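Local coordinates for protein CRISPR system Cmr subunit Cmr6 (Pyrococcus furiosus, PDB 4W8V) that caps one end of the type III-B Cmr ribonucleoprotein complex together with Cmr1, in CRISPR defence against mobile genetic elements, and binds RNA, at residues S33-E36 with T37-L41; A54-G57 with V58-L62; D127-I130 with R131-T135; V222-A225 with L226-L229. All coordinates share one frame; numbering follows the deposited sequence.

Interaction 1: S33-E36 with T37-L41; sequences SVYE and TSIRL
One face of the Tyr35 phenol ring is covered by Ile39, whose CG1 stands 3.9 Å above the ring plane, offset toward the rim. The CH-pi contact forms because the two side chains run side by side in the same direction, one helical turn apart; Tyr35 has CG anti to its own backbone nitrogen (chi1 -171°), which turns the ring along the helix. Ile39 CD1 reaches on to Tyr35 OH, 3.9 Å away. The other flat group, the Arg40 guanidinium, carries its neighbour Leu41 CD2 on one face and is tied by Glu32 and the carbonyl of Gly46. Helix 34-43 starts here with a capping box: Glu36 N donates to Ser33 OG at 3.1 Å, nearly straight at 175°, and Ser33 N donates at 2.9 Å to Glu36 OE1, on the lone pair facing away from the other carboxylate oxygen. Ser33 O takes both Thr37 N and Thr37 OG1, the hydroxyl from above the carbonyl plane. Val34 O is gripped likewise, at 2.8 Å by Ser38 OG, while Ser38 N arrives from the opposite face. Side chains thus reinforce the first turn's backbone bonds, giving acceptors to Ser33 N and Glu36 N and second donors to two carbonyls.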
loop_
_atom_site.group_PDB
_atom_site.type_symbol
_atom_site.label_atom_id
_atom_site.label_comp_id
_atom_site.label_asym_id
_atom_site.label_seq_id
_atom_site.Cartn_x
_atom_site.Cartn_y
_atom_site.Cartn_z
ATOM N N SER A 33 -14.307 1.668 -16.618
ATOM C CA SER A 33 -14.378 1.167 -17.985
ATOM C C SER A 33 -15.380 -0.002 -18.125
ATOM O O SER A 33 -15.780 -0.632 -17.141
ATOM C CB SER A 33 -13.010 0.692 -18.447
ATOM O OG SER A 33 -12.878 -0.688 -18.206
ATOM N N VAL A 34 -15.787 -0.276 -19.353
ATOM C CA VAL A 34 -16.680 -1.391 -19.651
ATOM C C VAL A 34 -16.093 -2.721 -19.207
ATOM O O VAL A 34 -16.810 -3.596 -18.691
ATOM C CB VAL A 34 -16.988 -1.449 -21.145
ATOM C CG1 VAL A 34 -17.667 -2.739 -21.496
ATOM C CG2 VAL A 34 -17.869 -0.270 -21.519
ATOM N N TYR A 35 -14.791 -2.882 -19.408
ATOM C CA TYR A 35 -14.111 -4.070 -18.910
ATOM C C TYR A 35 -14.261 -4.197 -17.397
ATOM O O TYR A 35 -14.756 -5.216 -16.909
ATOM C CB TYR A 35 -12.642 -4.042 -19.281
ATOM C CG TYR A 35 -11.952 -5.328 -18.975
ATOM C CD1 TYR A 35 -12.423 -6.545 -19.495
ATOM C CD2 TYR A 35 -10.831 -5.346 -18.160
ATOM C CE1 TYR A 35 -11.775 -7.739 -19.194
ATOM C CE2 TYR A 35 -10.201 -6.503 -17.862
ATOM C CZ TYR A 35 -10.659 -7.713 -18.389
ATOM O OH TYR A 35 -9.959 -8.836 -18.064
ATOM N N GLU A 36 -13.894 -3.143 -16.660
ATOM C CA GLU A 36 -13.968 -3.191 -15.209
ATOM C C GLU A 36 -15.372 -3.488 -14.709
ATOM O O GLU A 36 -15.535 -4.216 -13.718
ATOM C CB GLU A 36 -13.483 -1.880 -14.555
ATOM C CG GLU A 36 -12.001 -1.601 -14.718
ATOM C CD GLU A 36 -11.631 -0.161 -14.275
ATOM O OE1 GLU A 36 -12.271 0.796 -14.761
ATOM O OE2 GLU A 36 -10.710 -0.004 -13.448
ATOM N N THR A 37 -16.369 -2.900 -15.359
ATOM C CA THR A 37 -17.761 -3.163 -15.020
ATOM C C THR A 37 -18.133 -4.620 -15.358
ATOM O O THR A 37 -18.843 -5.301 -14.608
ATOM C CB THR A 37 -18.693 -2.218 -15.774
ATOM O OG1 THR A 37 -18.426 -0.862 -15.385
ATOM C CG2 THR A 37 -20.140 -2.548 -15.477
ATOM N N SER A 38 -17.624 -5.108 -16.475
ATOM C CA SER A 38 -17.927 -6.493 -16.886
ATOM C C SER A 38 -17.455 -7.520 -15.850
ATOM O O SER A 38 -18.244 -8.297 -15.322
ATOM C CB SER A 38 -17.300 -6.792 -18.244
ATOM O OG SER A 38 -17.960 -6.054 -19.249
ATOM N N ILE A 39 -16.164 -7.531 -15.564
ATOM C CA ILE A 39 -15.623 -8.385 -14.516
ATOM C C ILE A 39 -16.356 -8.214 -13.183
ATOM O O ILE A 39 -16.733 -9.194 -12.554
ATOM C CB ILE A 39 -14.117 -8.102 -14.297
ATOM C CG1 ILE A 39 -13.350 -8.348 -15.606
ATOM C CG2 ILE A 39 -13.569 -8.966 -13.154
ATOM C CD1 ILE A 39 -12.956 -9.804 -15.815
ATOM N N ARG A 40 -16.582 -6.970 -12.758
ATOM C CA ARG A 40 -17.120 -6.753 -11.414
ATOM C C ARG A 40 -18.562 -7.258 -11.281
ATOM O O ARG A 40 -18.904 -7.933 -10.317
ATOM C CB ARG A 40 -17.041 -5.262 -11.024
ATOM C CG ARG A 40 -17.498 -4.962 -9.599
ATOM C CD ARG A 40 -17.191 -3.509 -9.157
ATOM N NE ARG A 40 -18.090 -2.533 -9.754
ATOM C CZ ARG A 40 -19.318 -2.295 -9.311
ATOM N NH1 ARG A 40 -19.787 -2.944 -8.258
ATOM N NH2 ARG A 40 -20.070 -1.395 -9.919
ATOM N N LEU A 41 -19.407 -6.925 -12.243
ATOM C CA LEU A 41 -20.806 -7.324 -12.163
ATOM C C LEU A 41 -20.980 -8.832 -12.411
ATOM O O LEU A 41 -21.661 -9.519 -11.653
ATOM C CB LEU A 41 -21.660 -6.529 -13.155
ATOM C CG LEU A 41 -21.735 -5.000 -12.995
ATOM C CD1 LEU A 41 -22.832 -4.422 -13.880
ATOM C CD2 LEU A 41 -21.946 -4.572 -11.541
#

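Interaction 2: A54-G57 with V58-L62; sequences AIKG and VTRHL
The hydroxyl of Thr59 and the backbone carbonyl of Ile55 make the one side-chain-to-backbone bond between these segments of helix 52-68, in the RAMP-superfamily region that makes up most of this piece of Cmr6. Thr59 OG1 donates to Ile55 O at 2.8 Å, and Thr59 N reaches the same oxygen from the opposite face of the carbonyl plane at 3.1 Å. With OG1 beside its own backbone nitrogen (chi1 -58°), the hydroxyl is turned back along the helix onto that carbonyl, satisfying a buried polar group within its own turn. Backbone bonds are regular i to i+4.

The charged contact joins Lys56 and Arg60, whose extended chains cross at an angle and bring Lys56 NZ within 3.8 Å of Arg60 NH2. A water bridges them from one side, at the guanidinium edge and in its plane, accepting from Arg60 NH2 at 2.8 Å and only weakly from Lys56 NZ. The ammonium has a firmer partner in the carbonyl of Phe133, at the end of helix 122-133, while Arg60 NH1 bonds to Tyr64 OH.

Val58 CG1 sits between its own backbone nitrogen and carbonyl carbon (chi1 66°), in tight methyl-to-carbonyl contact 3.2 Å from Ile55 O. Apolar packing sets Val58 on Leu229 and Ile55 on Val222. The water and the Phe133 carbonyl probably offset part of the repulsion between the two cations, consistent with their closeness.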
loop_
_atom_site.group_PDB
_atom_site.type_symbol
_atom_site.label_atom_id
_atom_site.label_comp_id
_atom_site.label_asym_id
_atom_site.label_seq_id
_atom_site.Cartn_x
_atom_site.Cartn_y
_atom_site.Cartn_z
ATOM N N ALA A 54 -2.591 1.655 -5.516
ATOM C CA ALA A 54 -2.891 1.760 -4.093
ATOM C C ALA A 54 -2.043 0.784 -3.269
ATOM O O ALA A 54 -1.599 1.124 -2.178
ATOM C CB ALA A 54 -4.366 1.528 -3.831
ATOM N N ILE A 55 -1.816 -0.420 -3.789
ATOM C CA ILE A 55 -0.949 -1.379 -3.109
ATOM C C ILE A 55 0.473 -0.823 -3.043
ATOM O O ILE A 55 1.121 -0.878 -1.995
ATOM C CB ILE A 55 -0.972 -2.750 -3.809
ATOM C CG1 ILE A 55 -2.346 -3.387 -3.598
ATOM C CG2 ILE A 55 0.129 -3.675 -3.255
ATOM C CD1 ILE A 55 -2.413 -4.834 -3.950
ATOM N N LYS A 56 0.927 -0.228 -4.144
ATOM C CA LYS A 56 2.234 0.423 -4.187
ATOM C C LYS A 56 2.352 1.590 -3.204
ATOM O O LYS A 56 3.355 1.725 -2.516
ATOM C CB LYS A 56 2.508 0.927 -5.600
ATOM C CG LYS A 56 3.924 1.396 -5.821
ATOM C CD LYS A 56 4.126 1.900 -7.232
ATOM C CE LYS A 56 5.607 1.956 -7.549
ATOM N NZ LYS A 56 5.919 2.593 -8.853
ATOM N N GLY A 57 1.331 2.439 -3.160
ATOM C CA GLY A 57 1.306 3.579 -2.263
ATOM C C GLY A 57 1.420 3.234 -0.793
ATOM O O GLY A 57 2.303 3.740 -0.093
ATOM N N VAL A 58 0.526 2.379 -0.312
ATOM C CA VAL A 58 0.590 1.945 1.077
ATOM C C VAL A 58 1.932 1.250 1.406
ATOM O O VAL A 58 2.451 1.401 2.508
ATOM C CB VAL A 58 -0.591 1.018 1.425
ATOM C CG1 VAL A 58 -0.502 -0.309 0.650
ATOM C CG2 VAL A 58 -0.659 0.770 2.933
ATOM N N THR A 59 2.506 0.516 0.450
ATOM C CA THR A 59 3.792 -0.154 0.665
ATOM C C THR A 59 4.956 0.841 0.667
ATOM O O THR A 59 5.864 0.707 1.467
ATOM C CB THR A 59 4.055 -1.250 -0.404
ATOM O OG1 THR A 59 2.996 -2.198 -0.382
ATOM C CG2 THR A 59 5.340 -1.987 -0.119
ATOM N N ARG A 60 4.939 1.804 -0.253
ATOM C CA ARG A 60 5.795 2.991 -0.191
ATOM C C ARG A 60 5.749 3.642 1.197
ATOM O O ARG A 60 6.768 3.910 1.820
ATOM C CB ARG A 60 5.343 4.068 -1.189
ATOM C CG ARG A 60 5.778 3.990 -2.628
ATOM C CD ARG A 60 5.373 5.333 -3.261
ATOM N NE ARG A 60 5.371 5.350 -4.720
ATOM C CZ ARG A 60 6.407 5.717 -5.465
ATOM N NH1 ARG A 60 7.542 6.070 -4.887
ATOM N NH2 ARG A 60 6.317 5.709 -6.786
ATOM N N HIS A 61 4.528 3.927 1.631
ATOM C CA HIS A 61 4.263 4.632 2.871
ATOM C C HIS A 61 4.888 3.929 4.047
ATOM O O HIS A 61 5.516 4.558 4.903
ATOM C CB HIS A 61 2.754 4.764 3.086
ATOM C CG HIS A 61 2.374 5.509 4.325
ATOM N ND1 HIS A 61 2.360 4.922 5.573
ATOM C CD2 HIS A 61 1.950 6.785 4.508
ATOM C CE1 HIS A 61 1.969 5.810 6.474
ATOM N NE2 HIS A 61 1.712 6.942 5.855
ATOM N N LEU A 62 4.713 2.617 4.080
ATOM C CA LEU A 62 5.303 1.771 5.104
ATOM C C LEU A 62 6.798 2.017 5.215
ATOM O O LEU A 62 7.324 2.205 6.319
ATOM C CB LEU A 62 5.034 0.297 4.792
ATOM C CG LEU A 62 5.731 -0.752 5.656
ATOM C CD1 LEU A 62 5.389 -0.590 7.116
ATOM C CD2 LEU A 62 5.349 -2.149 5.183
HETATM O O HOH W 1 4.678 5.816 -9.095
#

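Interaction 3: D127-I130 with R131-T135; sequences DELI and RIFGT
Gly134 N donates to Ile130 O at 2.8 Å, bent at the hydrogen (132°), and so makes the last i to i+4 bond of helix 122-133. One residue further on, the methyl of Thr135 packs against Ile130: its CG2 lies 4.0 Å from Ile130 CG2, the two side chains crossing at a slant, and Pro93 touches both residues. A positive-phi glycine at the C' position ends the helix, Gly134 having a phi of 85°. One residue back along the helix, Leu129 and Phe133 lie side by side and point the same way. Leu129 CD2 meets the ring edge in its plane, 3.9 Å from Phe133 CE2, while one ring face carries Ile132 CG2 over its centre. Leu129 O also approaches that edge, 3.4 Å from Phe133 CD2, besides accepting from Phe133 N. On the flank toward helix 212-228, Ile132 CG1 comes to 3.1 Å from Glu128 O. Glu128 OE2 and Arg131 NH1 are 4.4 Å apart, too far for a salt bridge, and the oxygen lies well out of the guanidinium plane. Each charge has stronger partners: Lys217 and Lys120 hold Glu128, and Asp211 and Glu141 hold Arg131.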
loop_
_atom_site.group_PDB
_atom_site.type_symbol
_atom_site.label_atom_id
_atom_site.label_comp_id
_atom_site.label_asym_id
_atom_site.label_seq_id
_atom_site.Cartn_x
_atom_site.Cartn_y
_atom_site.Cartn_z
ATOM N N ASP A 127 19.031 1.317 -2.123
ATOM C CA ASP A 127 19.177 0.992 -3.538
ATOM C C ASP A 127 18.132 -0.015 -3.992
ATOM O O ASP A 127 17.569 0.115 -5.071
ATOM C CB ASP A 127 20.576 0.457 -3.824
ATOM C CG ASP A 127 21.632 1.530 -3.732
ATOM O OD1 ASP A 127 21.314 2.694 -4.050
ATOM O OD2 ASP A 127 22.775 1.212 -3.344
ATOM N N GLU A 128 17.878 -1.019 -3.168
ATOM C CA GLU A 128 16.881 -2.023 -3.505
ATOM C C GLU A 128 15.497 -1.391 -3.541
ATOM O O GLU A 128 14.653 -1.781 -4.350
ATOM C CB GLU A 128 16.927 -3.188 -2.515
ATOM C CG GLU A 128 18.183 -4.047 -2.639
ATOM C CD GLU A 128 17.985 -5.460 -2.128
ATOM O OE1 GLU A 128 17.836 -5.630 -0.904
ATOM O OE2 GLU A 128 17.973 -6.402 -2.952
ATOM N N LEU A 129 15.280 -0.402 -2.675
ATOM C CA LEU A 129 14.001 0.298 -2.605
ATOM C C LEU A 129 13.861 1.268 -3.767
ATOM O O LEU A 129 12.768 1.448 -4.299
ATOM C CB LEU A 129 13.853 1.052 -1.279
ATOM C CG LEU A 129 13.726 0.209 -0.013
ATOM C CD1 LEU A 129 13.884 1.063 1.227
ATOM C CD2 LEU A 129 12.393 -0.510 0.011
ATOM N N ILE A 130 14.969 1.903 -4.143
ATOM C CA ILE A 130 15.009 2.681 -5.368
ATOM C C ILE A 130 14.604 1.789 -6.549
ATOM O O ILE A 130 13.811 2.190 -7.391
ATOM C CB ILE A 130 16.403 3.297 -5.606
ATOM C CG1 ILE A 130 16.632 4.469 -4.643
ATOM C CG2 ILE A 130 16.538 3.794 -7.038
ATOM C CD1 ILE A 130 18.041 5.030 -4.673
ATOM N N ARG A 131 15.116 0.568 -6.589
ATOM C CA ARG A 131 14.786 -0.334 -7.684
ATOM C C ARG A 131 13.338 -0.833 -7.634
ATOM O O ARG A 131 12.693 -0.968 -8.669
ATOM C CB ARG A 131 15.749 -1.521 -7.692
ATOM C CG ARG A 131 17.189 -1.124 -7.966
ATOM C CD ARG A 131 18.103 -2.309 -7.801
ATOM N NE ARG A 131 17.589 -3.440 -8.557
ATOM C CZ ARG A 131 17.764 -4.709 -8.217
ATOM N NH1 ARG A 131 18.453 -5.018 -7.125
ATOM N NH2 ARG A 131 17.242 -5.665 -8.974
ATOM N N ILE A 132 12.831 -1.106 -6.435
ATOM C CA ILE A 132 11.477 -1.629 -6.284
ATOM C C ILE A 132 10.417 -0.627 -6.733
ATOM O O ILE A 132 9.539 -0.963 -7.536
ATOM C CB ILE A 132 11.209 -2.050 -4.825
ATOM C CG1 ILE A 132 11.999 -3.318 -4.491
ATOM C CG2 ILE A 132 9.722 -2.296 -4.585
ATOM C CD1 ILE A 132 11.868 -3.764 -3.047
ATOM N N PHE A 133 10.524 0.606 -6.238
ATOM C CA PHE A 133 9.491 1.621 -6.425
ATOM C C PHE A 133 9.819 2.617 -7.541
ATOM O O PHE A 133 8.921 3.207 -8.148
ATOM C CB PHE A 133 9.261 2.384 -5.115
ATOM C CG PHE A 133 8.769 1.520 -3.992
ATOM C CD1 PHE A 133 7.457 1.069 -3.972
ATOM C CD2 PHE A 133 9.613 1.154 -2.953
ATOM C CE1 PHE A 133 6.995 0.269 -2.941
ATOM C CE2 PHE A 133 9.148 0.352 -1.920
ATOM C CZ PHE A 133 7.840 -0.090 -1.922
ATOM N N GLY A 134 11.107 2.798 -7.805
ATOM C CA GLY A 134 11.557 3.782 -8.768
ATOM C C GLY A 134 11.684 5.133 -8.105
ATOM O O GLY A 134 11.329 5.297 -6.946
ATOM N N THR A 135 12.221 6.098 -8.841
ATOM C CA THR A 135 12.314 7.477 -8.388
ATOM C C THR A 135 11.965 8.415 -9.534
ATOM O O THR A 135 11.448 7.993 -10.563
ATOM C CB THR A 135 13.720 7.832 -7.875
ATOM O OG1 THR A 135 14.668 7.696 -8.938
ATOM C CG2 THR A 135 14.127 6.926 -6.725
#

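Interaction 4: V222-A225 with L226-L229; sequences VKLA and LRDL
Leu224 slants across both Arg227 and Asp228 at the last turns of helix 212-228. With CG trans to N (chi1 -173°), the side chain leans toward the next turn and brings CD1 to 3.3 Å from Arg227 NH2 and 3.6 Å from Asp228 OD2. The methyl therefore abuts the place where the two charged groups meet. Arg227 bends at its third torsion to turn its guanidinium toward its neighbour, forming a salt bridge in which NE donates to Asp228 OD1 at 3.1 Å, in the guanidinium plane but above the carboxylate plane; NH2 adds a weak bond to OD2. The pair has outer partners on helix 108-116, with Glu112 binding Arg227 and Arg108 binding Asp228.

Val222 and Leu226 are oriented differently. They lie side by side and point the same way, Val222 CG1 3.9 Å from Leu226 CD1, and Leu226 CG closes to 3.1 Å from Val222 O. Both leucine and valine pack on Val205 of strand 202-209, in the four-stranded antiparallel sheet.

Along the backbone, Leu226 N bonds to Val222 O and, weakly, to Lys223 O. Leu229 N closes on Ala225 O at 3.0 Å. Val222 and Leu226 thus rest on the sheet with hydrocarbon, while toward helix 108-116 the alternating charges Glu112, Arg227, Asp228 and Arg108 probably offset one another.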
loop_
_atom_site.group_PDB
_atom_site.type_symbol
_atom_site.label_atom_id
_atom_site.label_comp_id
_atom_site.label_asym_id
_atom_site.label_seq_id
_atom_site.Cartn_x
_atom_site.Cartn_y
_atom_site.Cartn_z
ATOM N N VAL A 222 4.548 -5.914 0.806
ATOM C CA VAL A 222 3.131 -5.764 0.479
ATOM C C VAL A 222 2.262 -6.504 1.495
ATOM O O VAL A 222 1.239 -5.978 1.965
ATOM C CB VAL A 222 2.858 -6.271 -0.948
ATOM C CG1 VAL A 222 1.376 -6.564 -1.170
ATOM C CG2 VAL A 222 3.385 -5.272 -1.963
ATOM N N LYS A 223 2.691 -7.721 1.836
ATOM C CA LYS A 223 2.100 -8.502 2.906
ATOM C C LYS A 223 2.023 -7.685 4.177
ATOM O O LYS A 223 0.968 -7.569 4.805
ATOM C CB LYS A 223 2.932 -9.765 3.187
ATOM C CG LYS A 223 2.384 -11.066 2.630
ATOM C CD LYS A 223 3.305 -12.254 2.955
ATOM C CE LYS A 223 3.111 -12.742 4.388
ATOM N NZ LYS A 223 1.788 -13.402 4.578
ATOM N N LEU A 224 3.181 -7.179 4.576
ATOM C CA LEU A 224 3.317 -6.397 5.787
ATOM C C LEU A 224 2.347 -5.219 5.763
ATOM O O LEU A 224 1.634 -4.956 6.727
ATOM C CB LEU A 224 4.767 -5.924 5.923
ATOM C CG LEU A 224 5.252 -5.215 7.179
ATOM C CD1 LEU A 224 4.810 -5.955 8.433
ATOM C CD2 LEU A 224 6.763 -5.123 7.100
ATOM N N ALA A 225 2.292 -4.532 4.634
ATOM C CA ALA A 225 1.477 -3.324 4.521
ATOM C C ALA A 225 -0.035 -3.617 4.526
ATOM O O ALA A 225 -0.820 -2.845 5.077
ATOM C CB ALA A 225 1.886 -2.551 3.255
ATOM N N LEU A 226 -0.447 -4.747 3.957
ATOM C CA LEU A 226 -1.877 -5.089 3.901
ATOM C C LEU A 226 -2.409 -5.553 5.250
ATOM O O LEU A 226 -3.584 -5.377 5.557
ATOM C CB LEU A 226 -2.142 -6.175 2.851
ATOM C CG LEU A 226 -1.801 -5.865 1.384
ATOM C CD1 LEU A 226 -2.142 -7.076 0.471
ATOM C CD2 LEU A 226 -2.475 -4.605 0.872
ATOM N N ARG A 227 -1.552 -6.170 6.048
ATOM C CA ARG A 227 -1.951 -6.649 7.363
ATOM C C ARG A 227 -2.002 -5.501 8.363
ATOM O O ARG A 227 -2.975 -5.355 9.084
ATOM C CB ARG A 227 -0.972 -7.719 7.840
ATOM C CG ARG A 227 -1.364 -8.455 9.102
ATOM C CD ARG A 227 -0.235 -9.394 9.515
ATOM N NE ARG A 227 0.957 -8.650 9.904
ATOM C CZ ARG A 227 2.206 -9.071 9.724
ATOM N NH1 ARG A 227 2.443 -10.237 9.147
ATOM N NH2 ARG A 227 3.224 -8.318 10.124
ATOM N N ASP A 228 -0.971 -4.660 8.373
ATOM C CA ASP A 228 -0.824 -3.674 9.444
ATOM C C ASP A 228 -1.262 -2.239 9.102
ATOM O O ASP A 228 -1.583 -1.475 10.003
ATOM C CB ASP A 228 0.629 -3.673 9.943
ATOM C CG ASP A 228 1.019 -4.999 10.612
ATOM O OD1 ASP A 228 0.116 -5.809 10.923
ATOM O OD2 ASP A 228 2.222 -5.232 10.840
ATOM N N LEU A 229 -1.311 -1.868 7.828
ATOM C CA LEU A 229 -1.735 -0.513 7.456
ATOM C C LEU A 229 -3.108 -0.495 6.774
ATOM O O LEU A 229 -3.961 0.316 7.101
ATOM C CB LEU A 229 -0.692 0.137 6.549
ATOM C CG LEU A 229 0.686 0.258 7.212
ATOM C CD1 LEU A 229 1.702 0.941 6.310
ATOM C CD2 LEU A 229 0.563 1.011 8.517
#

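From the N terminus the four contacts follow in series, none nested or crossed, and each closes just one or two turns at its own helix. Interaction 1 starts helix 34-43 at the surface, about 25 Å between centres from interaction 2 and touching none of the others. Interaction 2, in helix 52-68 near the middle of the chain, joins the remaining two. Toward interaction 3, Thr59 CG2 packs 3.6 Å from Phe133 CZ; toward interaction 4, Leu62 CD2 lies 3.7 Å from Leu224 CG. Interactions 3 and 4 stay about 7 Å apart at their nearest atoms, though helices 122-133 and 212-228 also pack on each other directly.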